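Local coordinates for fimbrial structural subunit (Actinomyces naeslundii, PDB 3QDH), which forms the shaft of type 2 fimbriae and, through its adhesive modules, mediates interactions with streptococci and host cells during oral biofilm development, at residues A[230-234]-A[235-239]. Sequence-based numbering, arbitrary orientation.
Sequences DSIDG and ANRDN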
# COMPACT_ATOMS: atom_id res chain seq x y z
N ASP A 230 -1.61 -9.19 -3.79
CA ASP A 230 -1.51 -8.11 -4.78
C ASP A 230 -1.23 -8.64 -6.19
O ASP A 230 -0.98 -9.83 -6.38
CB ASP A 230 -0.52 -7.01 -4.34
CG ASP A 230 0.91 -7.51 -4.24
OD1 ASP A 230 1.41 -8.14 -5.19
OD2 ASP A 230 1.56 -7.25 -3.20
N SER A 231 -1.29 -7.74 -7.17
CA SER A 231 -1.24 -8.11 -8.58
C SER A 231 0.20 -8.26 -9.11
O SER A 231 0.39 -8.55 -10.29
CB SER A 231 -2.02 -7.09 -9.42
OG SER A 231 -1.46 -5.79 -9.30
N ILE A 232 1.19 -8.09 -8.24
CA ILE A 232 2.60 -8.15 -8.67
C ILE A 232 3.15 -9.57 -8.58
O ILE A 232 2.99 -10.23 -7.56
CB ILE A 232 3.51 -7.22 -7.83
CG1 ILE A 232 2.88 -5.82 -7.67
CG2 ILE A 232 4.93 -7.15 -8.43
CD1 ILE A 232 2.67 -5.06 -8.99
N ASP A 233 3.79 -10.03 -9.64
CA ASP A 233 4.45 -11.34 -9.62
C ASP A 233 5.92 -11.20 -9.23
O ASP A 233 6.49 -10.11 -9.28
CB ASP A 233 4.33 -12.03 -10.98
CG ASP A 233 4.02 -13.52 -10.87
OD1 ASP A 233 3.88 -14.05 -9.73
OD2 ASP A 233 3.89 -14.16 -11.93
N GLY A 234 6.54 -12.31 -8.83
CA GLY A 234 7.95 -12.29 -8.44
C GLY A 234 8.27 -13.16 -7.26
O GLY A 234 7.43 -13.37 -6.38
N ALA A 235 9.50 -13.67 -7.25
CA ALA A 235 9.99 -14.60 -6.24
C ALA A 235 9.99 -14.01 -4.84
O ALA A 235 10.33 -12.84 -4.66
CB ALA A 235 11.39 -15.07 -6.61
N ASN A 236 9.60 -14.83 -3.86
CA ASN A 236 9.74 -14.51 -2.44
C ASN A 236 9.09 -13.19 -1.99
O ASN A 236 9.67 -12.42 -1.22
CB ASN A 236 11.23 -14.54 -2.04
CG ASN A 236 11.44 -14.72 -0.55
OD1 ASN A 236 10.87 -15.63 0.06
ND2 ASN A 236 12.27 -13.87 0.05
N ARG A 237 7.87 -12.93 -2.48
CA ARG A 237 7.18 -11.67 -2.17
C ARG A 237 6.11 -11.77 -1.09
O ARG A 237 5.40 -10.79 -0.83
CB ARG A 237 6.58 -11.05 -3.44
CG ARG A 237 7.55 -10.18 -4.24
CD ARG A 237 6.86 -9.47 -5.42
NE ARG A 237 6.27 -8.18 -5.07
CZ ARG A 237 5.00 -7.98 -4.71
NH1 ARG A 237 4.15 -9.00 -4.61
NH2 ARG A 237 4.58 -6.75 -4.43
N ASP A 238 5.98 -12.93 -0.44
CA ASP A 238 4.94 -13.13 0.57
C ASP A 238 3.56 -12.91 -0.08
O ASP A 238 2.67 -12.29 0.49
CB ASP A 238 5.17 -12.18 1.76
CG ASP A 238 4.09 -12.29 2.84
OD1 ASP A 238 3.69 -13.43 3.18
OD2 ASP A 238 3.65 -11.23 3.35
N ASN A 239 3.42 -13.42 -1.31
CA ASN A 239 2.26 -13.12 -2.14
C ASN A 239 1.84 -14.31 -2.98
O ASN A 239 2.64 -15.22 -3.21
CB ASN A 239 2.57 -11.92 -3.06
CG ASN A 239 1.35 -11.44 -3.84
OD1 ASN A 239 0.27 -11.27 -3.27
ND2 ASN A 239 1.53 -11.19 -5.14
O HOH W 1 2.95 -8.60 -1.13
O HOH W 2 4.56 -11.97 -6.24
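The side-chain amide of N239 pairs with both polar atoms of the D230 backbone, much as a backbone peptide would. D230 N donates to N239 OD1 over 2.9 Å, and N239 ND2 donates to D230 O over 3.1 Å. The second bond arrives from above the carbonyl plane. CG of N239 lies anti to its own backbone N (chi1 -173°), which extends the amide across the neck of the loop.

The carboxylate of D230 turns inward and meets R237 end-on. R237 NH1 reaches the syn lone pair of D230 OD1 at 2.9 Å, and R237 NH2 reaches D230 OD2 at 3.3 Å. The two planes are 66° apart, so this is a twisted salt bridge. D230 OD1 also accepts from I232 N at 3.1 Å, which makes an Asx turn. I232 CB sits over the centre of one guanidinium face, 3.5 Å from R237 CZ. A water inside the bend donates to I232 O and G234 O.

The loop follows strand 220-230 in the SpaA-like prealbumin domain. R237 NH2 also hydrogen-bonds I10 O, so the arginine that grips D230 ties this loop to the N-terminal part of the chain. D230, a buried residue, has its carboxylate met by R237, I232 N and a water, which probably favours the ionised form. The salt bridge and the two N239 bonds together close the loop without regular secondary structure.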